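Local coordinates for apicoplast TIC22, putative (Plasmodium falciparum 3D7, PDB 4E6Z), which acts as an essential chaperone required for protein import into the apicoplast, the parasite's relict plastid, probably in association with the TIC translocon, at residues Tyr181-Phe184 / Thr185-Ser188; Thr249-His252 / Lys253-Gly256; Lys118-Gly121 / Met122-Gly126. All blocks are in the same frame, centred on the assembly; numbering follows the deposited sequence.

Contact 1 (Tyr181-Phe184 / Thr185-Ser188)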
ATOM      1  N   TYR A 181      -2.600  17.979  -0.135  1.00 70.48           N
ATOM      2  CA  TYR A 181      -1.212  18.412  -0.260  1.00 70.58           C
ATOM      3  C   TYR A 181      -0.739  18.588  -1.701  1.00 79.01           C
ATOM      4  O   TYR A 181       0.404  18.969  -1.944  1.00 87.49           O
ATOM      5  CB  TYR A 181      -0.298  17.447   0.497  1.00 61.82           C
ATOM      6  CG  TYR A 181      -0.643  17.365   1.965  1.00 64.85           C
ATOM      7  CD1 TYR A 181      -0.178  18.325   2.864  1.00 63.21           C
ATOM      8  CD2 TYR A 181      -1.448  16.346   2.450  1.00 54.64           C
ATOM      9  CE1 TYR A 181      -0.500  18.258   4.208  1.00 63.01           C
ATOM     10  CE2 TYR A 181      -1.778  16.269   3.788  1.00 61.18           C
ATOM     11  CZ  TYR A 181      -1.305  17.226   4.664  1.00 70.24           C
ATOM     12  OH  TYR A 181      -1.639  17.141   5.997  1.00 74.16           O
ATOM     13  N   LEU A 182      -1.621  18.318  -2.654  1.00 86.71           N
ATOM     14  CA  LEU A 182      -1.297  18.527  -4.059  1.00 97.42           C
ATOM     15  C   LEU A 182      -1.976  19.786  -4.589  1.00112.73           C
ATOM     16  O   LEU A 182      -3.089  20.124  -4.179  1.00112.41           O
ATOM     17  CB  LEU A 182      -1.718  17.317  -4.895  1.00 88.56           C
ATOM     18  CG  LEU A 182      -0.845  16.057  -4.900  1.00 80.05           C
ATOM     19  CD1 LEU A 182       0.305  16.161  -3.915  1.00 73.69           C
ATOM     20  CD2 LEU A 182      -1.692  14.825  -4.612  1.00 80.72           C
ATOM     21  N   SER A 183      -1.304  20.484  -5.498  1.00114.91           N
ATOM     22  CA  SER A 183      -1.913  21.628  -6.163  1.00129.31           C
ATOM     23  C   SER A 183      -2.852  21.122  -7.251  1.00138.58           C
ATOM     24  O   SER A 183      -2.844  19.935  -7.578  1.00136.88           O
ATOM     25  CB  SER A 183      -0.847  22.557  -6.749  1.00135.17           C
ATOM     26  OG  SER A 183      -0.082  21.901  -7.742  1.00136.76           O
ATOM     27  N   PHE A 184      -3.661  22.017  -7.807  1.00149.61           N
ATOM     28  CA  PHE A 184      -4.678  21.618  -8.774  1.00158.39           C
ATOM     29  C   PHE A 184      -4.125  20.713  -9.874  1.00158.05           C
ATOM     30  O   PHE A 184      -4.695  19.663 -10.168  1.00157.21           O
ATOM     31  CB  PHE A 184      -5.357  22.843  -9.391  1.00169.52           C
ATOM     32  CG  PHE A 184      -6.433  22.501 -10.382  1.00177.77           C
ATOM     33  CD1 PHE A 184      -6.141  22.379 -11.730  1.00182.81           C
ATOM     34  CD2 PHE A 184      -7.737  22.293  -9.963  1.00180.53           C
ATOM     35  CE1 PHE A 184      -7.128  22.059 -12.642  1.00187.03           C
ATOM     36  CE2 PHE A 184      -8.730  21.975 -10.872  1.00184.66           C
ATOM     37  CZ  PHE A 184      -8.424  21.858 -12.213  1.00187.66           C
ATOM     38  N   THR A 185      -3.011  21.121 -10.473  1.00157.35           N
ATOM     39  CA  THR A 185      -2.438  20.387 -11.597  1.00156.24           C
ATOM     40  C   THR A 185      -1.408  19.352 -11.144  1.00147.19           C
ATOM     41  O   THR A 185      -0.978  18.504 -11.927  1.00146.33           O
ATOM     42  CB  THR A 185      -1.800  21.343 -12.625  1.00162.22           C
ATOM     43  OG1 THR A 185      -2.732  22.379 -12.956  1.00166.46           O
ATOM     44  CG2 THR A 185      -1.416  20.592 -13.893  1.00164.09           C
ATOM     45  N   LYS A 186      -1.019  19.420  -9.876  1.00140.32           N
ATOM     46  CA  LYS A 186      -0.059  18.469  -9.328  1.00131.04           C
ATOM     47  C   LYS A 186      -0.764  17.195  -8.872  1.00124.51           C
ATOM     48  O   LYS A 186      -0.155  16.128  -8.800  1.00120.18           O
ATOM     49  CB  LYS A 186       0.717  19.096  -8.166  1.00126.80           C
ATOM     50  CG  LYS A 186       2.028  18.400  -7.836  1.00124.87           C
ATOM     51  CD  LYS A 186       2.861  19.225  -6.863  1.00124.47           C
ATOM     52  CE  LYS A 186       2.712  18.738  -5.428  1.00117.78           C
ATOM     53  NZ  LYS A 186       3.421  17.447  -5.204  1.00113.51           N
ATOM     54  N   LYS A 187      -2.054  17.315  -8.573  1.00122.94           N
ATOM     55  CA  LYS A 187      -2.845  16.180  -8.102  1.00115.14           C
ATOM     56  C   LYS A 187      -3.387  15.345  -9.257  1.00115.14           C
ATOM     57  O   LYS A 187      -4.036  14.321  -9.043  1.00110.71           O
ATOM     58  CB  LYS A 187      -3.993  16.655  -7.205  1.00110.81           C
ATOM     59  CG  LYS A 187      -5.015  17.537  -7.900  1.00115.41           C
ATOM     60  CD  LYS A 187      -6.018  18.107  -6.905  1.00113.51           C
ATOM     61  CE  LYS A 187      -5.330  18.988  -5.871  1.00107.68           C
ATOM     62  NZ  LYS A 187      -6.291  19.589  -4.905  1.00102.74           N
ATOM     63  N   SER A 188      -3.120  15.785 -10.481  1.00121.11           N
ATOM     64  CA  SER A 188      -3.537  15.044 -11.663  1.00126.21           C
ATOM     65  C   SER A 188      -2.840  13.689 -11.713  1.00127.99           C
ATOM     66  O   SER A 188      -3.467  12.667 -11.990  1.00127.52           O
ATOM     67  CB  SER A 188      -3.227  15.838 -12.933  1.00131.44           C
ATOM     68  OG  SER A 188      -3.882  17.094 -12.922  1.00133.23           O
TER

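Contact 2 (Thr249-His252 / Lys253-Gly256)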
ATOM      1  N   THR A 249      14.495   5.562  -7.477  1.00 81.18           N
ATOM      2  CA  THR A 249      15.377   6.682  -7.180  1.00 85.18           C
ATOM      3  C   THR A 249      16.811   6.203  -7.313  1.00 98.26           C
ATOM      4  O   THR A 249      17.109   5.040  -7.040  1.00102.23           O
ATOM      5  CB  THR A 249      15.163   7.237  -5.760  1.00 86.44           C
ATOM      6  OG1 THR A 249      15.434   6.210  -4.797  1.00 86.20           O
ATOM      7  CG2 THR A 249      13.737   7.731  -5.582  1.00 88.67           C
ATOM      8  N   GLU A 250      17.698   7.095  -7.739  1.00102.48           N
ATOM      9  CA  GLU A 250      19.102   6.744  -7.899  1.00107.88           C
ATOM     10  C   GLU A 250      19.718   6.448  -6.535  1.00122.36           C
ATOM     11  O   GLU A 250      20.850   5.975  -6.442  1.00133.97           O
ATOM     12  CB  GLU A 250      19.856   7.875  -8.597  1.00105.71           C
ATOM     13  CG  GLU A 250      21.142   7.446  -9.283  1.00111.50           C
ATOM     14  CD  GLU A 250      21.737   8.551 -10.135  1.00113.24           C
ATOM     15  OE1 GLU A 250      21.139   9.648 -10.178  1.00110.80           O
ATOM     16  OE2 GLU A 250      22.796   8.325 -10.761  1.00115.64           O
ATOM     17  N   ASP A 251      18.955   6.723  -5.480  1.00128.23           N
ATOM     18  CA  ASP A 251      19.408   6.500  -4.110  1.00139.35           C
ATOM     19  C   ASP A 251      18.258   6.647  -3.113  1.00138.61           C
ATOM     20  O   ASP A 251      18.000   7.741  -2.614  1.00135.55           O
ATOM     21  CB  ASP A 251      20.531   7.479  -3.759  1.00147.97           C
ATOM     22  CG  ASP A 251      20.992   7.350  -2.319  1.00153.73           C
ATOM     23  OD1 ASP A 251      21.774   6.423  -2.021  1.00158.66           O
ATOM     24  OD2 ASP A 251      20.575   8.182  -1.484  1.00152.50           O
ATOM     25  N   HIS A 252      17.570   5.545  -2.823  1.00141.86           N
ATOM     26  CA  HIS A 252      16.461   5.569  -1.871  1.00140.69           C
ATOM     27  C   HIS A 252      16.901   5.116  -0.483  1.00136.97           C
ATOM     28  O   HIS A 252      16.076   4.956   0.416  1.00137.71           O
ATOM     29  CB  HIS A 252      15.304   4.688  -2.351  1.00144.88           C
ATOM     30  CG  HIS A 252      15.540   3.220  -2.163  1.00154.10           C
ATOM     31  ND1 HIS A 252      15.952   2.396  -3.184  1.00158.63           N
ATOM     32  CD2 HIS A 252      15.419   2.433  -1.066  1.00156.02           C
ATOM     33  CE1 HIS A 252      16.078   1.161  -2.728  1.00160.65           C
ATOM     34  NE2 HIS A 252      15.760   1.158  -1.446  1.00158.80           N
ATOM     35  N   LYS A 253      18.203   4.907  -0.317  1.00131.15           N
ATOM     36  CA  LYS A 253      18.758   4.438   0.948  1.00127.23           C
ATOM     37  C   LYS A 253      18.372   5.375   2.088  1.00121.86           C
ATOM     38  O   LYS A 253      18.386   4.990   3.258  1.00125.09           O
ATOM     39  CB  LYS A 253      20.281   4.349   0.844  1.00131.58           C
ATOM     40  CG  LYS A 253      20.889   3.074   1.407  1.00135.41           C
ATOM     41  CD  LYS A 253      22.397   3.066   1.195  1.00138.07           C
ATOM     42  CE  LYS A 253      23.024   1.761   1.652  1.00140.14           C
ATOM     43  NZ  LYS A 253      22.698   1.455   3.072  1.00138.49           N
ATOM     44  N   LYS A 254      18.024   6.606   1.732  1.00113.04           N
ATOM     45  CA  LYS A 254      17.719   7.648   2.704  1.00104.54           C
ATOM     46  C   LYS A 254      16.284   7.573   3.225  1.00 87.47           C
ATOM     47  O   LYS A 254      15.886   8.366   4.080  1.00 73.84           O
ATOM     48  CB  LYS A 254      17.985   9.022   2.086  1.00109.94           C
ATOM     49  CG  LYS A 254      17.376   9.196   0.702  1.00111.92           C
ATOM     50  CD  LYS A 254      18.009  10.357  -0.052  1.00117.98           C
ATOM     51  CE  LYS A 254      17.429  10.478  -1.456  1.00120.20           C
ATOM     52  NZ  LYS A 254      18.099  11.541  -2.260  1.00123.17           N
ATOM     53  N   PHE A 255      15.513   6.620   2.712  1.00 86.66           N
ATOM     54  CA  PHE A 255      14.111   6.478   3.102  1.00 79.10           C
ATOM     55  C   PHE A 255      13.813   5.143   3.777  1.00 72.83           C
ATOM     56  O   PHE A 255      14.412   4.116   3.455  1.00 66.79           O
ATOM     57  CB  PHE A 255      13.189   6.649   1.890  1.00 81.25           C
ATOM     58  CG  PHE A 255      13.058   8.067   1.421  1.00 90.22           C
ATOM     59  CD1 PHE A 255      12.277   8.972   2.119  1.00 93.67           C
ATOM     60  CD2 PHE A 255      13.707   8.494   0.275  1.00 97.87           C
ATOM     61  CE1 PHE A 255      12.153  10.283   1.690  1.00 94.87           C
ATOM     62  CE2 PHE A 255      13.586   9.805  -0.162  1.00100.67           C
ATOM     63  CZ  PHE A 255      12.807  10.700   0.548  1.00 96.30           C
ATOM     64  N   GLY A 256      12.875   5.172   4.718  1.00 68.80           N
ATOM     65  CA  GLY A 256      12.356   3.963   5.327  1.00 77.38           C
ATOM     66  C   GLY A 256      10.844   3.921   5.203  1.00 74.39           C
ATOM     67  O   GLY A 256      10.169   4.916   5.462  1.00 65.78           O
TER

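Contact 3 (Lys118-Gly121 / Met122-Gly126)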
ATOM      1  N   LYS A 118     -22.780  -9.090  -2.318  1.00 44.66           N
ATOM      2  CA  LYS A 118     -24.007  -8.323  -2.482  1.00 47.79           C
ATOM      3  C   LYS A 118     -24.639  -8.498  -3.868  1.00 46.13           C
ATOM      4  O   LYS A 118     -25.853  -8.644  -3.990  1.00 49.39           O
ATOM      5  CB  LYS A 118     -23.744  -6.836  -2.204  1.00 52.98           C
ATOM      6  CG  LYS A 118     -24.933  -5.935  -2.505  1.00 63.66           C
ATOM      7  CD  LYS A 118     -24.581  -4.462  -2.354  1.00 63.95           C
ATOM      8  CE  LYS A 118     -25.012  -3.928  -0.998  1.00 65.71           C
ATOM      9  NZ  LYS A 118     -26.469  -4.158  -0.758  1.00 60.48           N
ATOM     10  N   TYR A 119     -23.811  -8.482  -4.907  1.00 56.74           N
ATOM     11  CA  TYR A 119     -24.317  -8.492  -6.275  1.00 55.42           C
ATOM     12  C   TYR A 119     -24.341  -9.886  -6.898  1.00 56.25           C
ATOM     13  O   TYR A 119     -24.930 -10.081  -7.957  1.00 57.94           O
ATOM     14  CB  TYR A 119     -23.516  -7.527  -7.154  1.00 58.73           C
ATOM     15  CG  TYR A 119     -23.640  -6.089  -6.709  1.00 52.57           C
ATOM     16  CD1 TYR A 119     -24.878  -5.465  -6.674  1.00 56.74           C
ATOM     17  CD2 TYR A 119     -22.527  -5.362  -6.306  1.00 49.05           C
ATOM     18  CE1 TYR A 119     -25.007  -4.158  -6.266  1.00 64.21           C
ATOM     19  CE2 TYR A 119     -22.647  -4.046  -5.893  1.00 55.22           C
ATOM     20  CZ  TYR A 119     -23.894  -3.453  -5.875  1.00 66.79           C
ATOM     21  OH  TYR A 119     -24.042  -2.148  -5.471  1.00 70.86           O
ATOM     22  N   ASN A 120     -23.697 -10.844  -6.237  1.00 70.64           N
ATOM     23  CA  ASN A 120     -23.687 -12.229  -6.695  1.00 69.03           C
ATOM     24  C   ASN A 120     -23.406 -13.168  -5.525  1.00 62.39           C
ATOM     25  O   ASN A 120     -22.353 -13.799  -5.458  1.00 61.12           O
ATOM     26  CB  ASN A 120     -22.652 -12.417  -7.807  1.00 65.20           C
ATOM     27  CG  ASN A 120     -22.916 -13.649  -8.657  1.00 73.55           C
ATOM     28  OD1 ASN A 120     -23.632 -14.562  -8.245  1.00 80.30           O
ATOM     29  ND2 ASN A 120     -22.332 -13.682  -9.849  1.00 70.08           N
ATOM     30  N   GLY A 121     -24.355 -13.239  -4.599  1.00 71.92           N
ATOM     31  CA  GLY A 121     -24.214 -14.054  -3.408  1.00 75.56           C
ATOM     32  C   GLY A 121     -24.231 -15.540  -3.701  1.00 76.80           C
ATOM     33  O   GLY A 121     -23.579 -16.323  -3.009  1.00 83.06           O
HETATM   34  N   MSE A 122     -24.974 -15.927  -4.732  1.00 74.68           N
HETATM   35  CA  MSE A 122     -25.041 -17.321  -5.149  1.00 82.25           C
HETATM   36  C   MSE A 122     -23.653 -17.851  -5.488  1.00 79.10           C
HETATM   37  O   MSE A 122     -23.275 -18.957  -5.086  1.00 75.09           O
HETATM   38  CB  MSE A 122     -25.975 -17.472  -6.355  1.00 84.17           C
HETATM   39  CG  MSE A 122     -27.443 -17.265  -6.028  1.00 94.54           C
HETATM   40 SE   MSE A 122     -28.157 -18.721  -4.947  1.00210.44          SE
HETATM   41  CE  MSE A 122     -29.748 -17.833  -4.256  1.00144.86           C
ATOM     42  N   LYS A 123     -22.894 -17.054  -6.230  1.00 67.75           N
ATOM     43  CA  LYS A 123     -21.577 -17.476  -6.692  1.00 69.34           C
ATOM     44  C   LYS A 123     -20.492 -17.355  -5.628  1.00 63.29           C
ATOM     45  O   LYS A 123     -19.540 -18.134  -5.616  1.00 70.15           O
ATOM     46  CB  LYS A 123     -21.164 -16.674  -7.929  1.00 65.32           C
ATOM     47  CG  LYS A 123     -19.785 -17.017  -8.456  1.00 64.15           C
ATOM     48  CD  LYS A 123     -19.414 -16.119  -9.620  1.00 73.17           C
ATOM     49  CE  LYS A 123     -18.051 -16.480 -10.184  1.00 78.76           C
ATOM     50  NZ  LYS A 123     -17.659 -15.543 -11.275  1.00 83.90           N
ATOM     51  N   TYR A 124     -20.637 -16.385  -4.731  1.00 63.72           N
ATOM     52  CA  TYR A 124     -19.523 -15.999  -3.867  1.00 60.40           C
ATOM     53  C   TYR A 124     -19.684 -16.307  -2.380  1.00 70.13           C
ATOM     54  O   TYR A 124     -18.698 -16.319  -1.644  1.00 65.17           O
ATOM     55  CB  TYR A 124     -19.184 -14.516  -4.061  1.00 57.29           C
ATOM     56  CG  TYR A 124     -18.617 -14.199  -5.424  1.00 64.03           C
ATOM     57  CD1 TYR A 124     -17.402 -14.737  -5.832  1.00 66.69           C
ATOM     58  CD2 TYR A 124     -19.294 -13.367  -6.303  1.00 60.77           C
ATOM     59  CE1 TYR A 124     -16.881 -14.454  -7.076  1.00 65.98           C
ATOM     60  CE2 TYR A 124     -18.777 -13.072  -7.548  1.00 60.23           C
ATOM     61  CZ  TYR A 124     -17.572 -13.622  -7.931  1.00 66.63           C
ATOM     62  OH  TYR A 124     -17.053 -13.335  -9.171  1.00 73.67           O
ATOM     63  N   ASN A 125     -20.908 -16.547  -1.926  1.00 72.85           N
ATOM     64  CA  ASN A 125     -21.112 -16.808  -0.505  1.00 76.81           C
ATOM     65  C   ASN A 125     -20.420 -18.083  -0.032  1.00 75.04           C
ATOM     66  O   ASN A 125     -20.528 -19.129  -0.669  1.00 71.53           O
ATOM     67  CB  ASN A 125     -22.597 -16.818  -0.140  1.00 75.89           C
ATOM     68  CG  ASN A 125     -23.013 -15.575   0.627  1.00 87.62           C
ATOM     69  OD1 ASN A 125     -22.414 -15.232   1.650  1.00 88.71           O
ATOM     70  ND2 ASN A 125     -24.040 -14.892   0.137  1.00 96.80           N
ATOM     71  N   GLY A 126     -19.694 -17.975   1.078  1.00 45.69           N
ATOM     72  CA  GLY A 126     -18.969 -19.099   1.643  1.00 41.72           C
ATOM     73  C   GLY A 126     -17.749 -19.511   0.839  1.00 50.87           C
ATOM     74  O   GLY A 126     -17.039 -20.446   1.210  1.00 57.44           O
TER

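Contact 1 (Tyr181-Phe184 / Thr185-Ser188)
Leu182 and Lys187 face each other across a single tight turn, their CB atoms only 3.3 Å apart, closer than ordinary van der Waals contact. Leu182 packs against the root of the lysine with its CB, CG and CD2, while its CD1 meets Lys186. The Lys187 chain starts between its own backbone N and carbonyl carbon (chi1 63°), which brings CG close to Ser183 O and Phe184 O. A second bend at chi3 then sets CE 3.0 Å from Leu182 O. NZ also comes near that carbonyl oxygen, but at an angle too poor for a hydrogen bond; instead it gives a weak one to Leu179 O at the end of helix 172-179. Lys186 takes a different course. Its CG points away from the backbone N (chi1 -160°), and bends at chi3 and chi4 curl the chain across Leu182 at about a right angle, placing NZ 3.6 Å from Leu182 CD1. Ser183 OG lies 2.9 Å from Lys186 CB and accepts a weak bond from Lys186 N. Ser183 O receives Lys187 N at 2.9 Å, plus a weak bond from Lys186 N, so one carbonyl closes an alpha turn. Thr185 OG1 meets the edge of the Phe184 ring, in its plane, 3.6 Å from CD1. The Tyr181 side chain packs on Leu216 and Lys220 of helix 216-227 and, with Leu182, on strand 238-242, where it touches Ile238 and both touch Val240. The chemistry is that of a surface turn in which the buried Leu182 packs against two lysine chains; the Lys187 ammonium group would probably be drawn to the carbonyls at the end of the preceding helix.

Contact 2 (Thr249-His252 / Lys253-Gly256)
Lys254 lies back over Asp251, its CE 3.0 Å from Asp251 O and its CD 3.7 Å from Asp251 OD2. The lysine tail is extended beyond CG, and a first torsion that puts CG between the backbone N and the carbonyl carbon (chi1 48°) lays the chain obliquely across the aspartate. The charged ends nevertheless stop short of a salt bridge, with Lys254 NZ 4.2 Å from Asp251 OD2, so the attraction between them is probably loose. The second carboxylate oxygen, Asp251 OD1, rests 3.8 Å from Lys253 CB; the rest of the Lys253 chain leads away. The aspartate thus touches two successive lysines, one with each oxygen, at an exposed corner.

Both lysines sit in a type I beta turn that begins at His252, right after Asp251. It runs to Phe255 and is closed by a bond of 2.9 Å from Phe255 N to His252 O, fairly straight at the N-H (159°). The same oxygen lies at the edge of the Phe255 ring, near its plane, and 3.7 Å from Phe255 CB. Lys253 and Lys254 occupy the two corner positions of this turn.

The His252 side chain packs on Ile70 and Lys73 of helix 70-73, whose Lys73 NZ also bonds Phe255 O. Phe255 opens strand 255-258, an outermost strand of its sheet, and lies on Ile210 and Leu212 of the parallel strand 208-213. Backbone bonds pair Lys254 with Ile210, and Gly256 with Ile210 and Leu212, which joins the turn directly to the sheet, while the loop after helix 243-247 leads into the turn.

Contact 3 (Lys118-Gly121 / Met122-Gly126)
Gly121 O is gripped by two backbone amides: Asn125 N bonds it at 2.9 Å with a fairly straight N-H (154°), and Tyr124 N adds a weak bond at 3.4 Å. Tyr124 N is itself divided, since it also points weakly at Asn120 O, 3.2 Å off. Asn120 uses its side chain as well. OD1 accepts from Lys123 N at 3.3 Å, with the donor above the plane of the amide group, and the same oxygen sits 3.3 Å from Lys123 CB. The amide reaches forward because CG stands opposite the backbone N (chi1 -159°), which carries it over the first turn of the next helix. This is an N-cap: helix 106-119 ends, Asn120 departs from helical backbone angles, and at the start of the short helix 121-124 its side chain takes Lys123 N, which also bonds Asn120 O weakly. Asn120 is the one residue between the two helices.

Lys123 and Tyr124 also meet each other. The lysine is fully extended beyond CG; its CD lies 3.5 Å above one face of the Tyr124 ring, offset toward the rim, and NZ donates to Tyr124 OH at 3.1 Å. Asn120 CB meets the ring at CD2, 3.8 Å away. Tyr124 is buried: its ring makes an edge-to-face contact with Tyr90 and touches Met116 and Ile117 of helix 106-119.

Overall arrangement
From the N terminus the chain first meets contact 3, which closes the bend that joins the end of helix 106-119 to the short helix 121-124, ahead of strand 129-134. Contact 1 follows in the loop between helix 172-179 and strand 193-203, and contact 2 in the turn between helix 243-247 and strand 255-258. The three run in series; none nests or crosses. Contacts 1 and 2 have centres 24 Å apart and share the four-stranded sheet: contact 1 packs on strand 238-242 at one of its outer edges, contact 2 leads into strand 255-258 at the other. Contact 3 lies far from both, its centre 39 Å from that of contact 1 and 44 Å from that of contact 2.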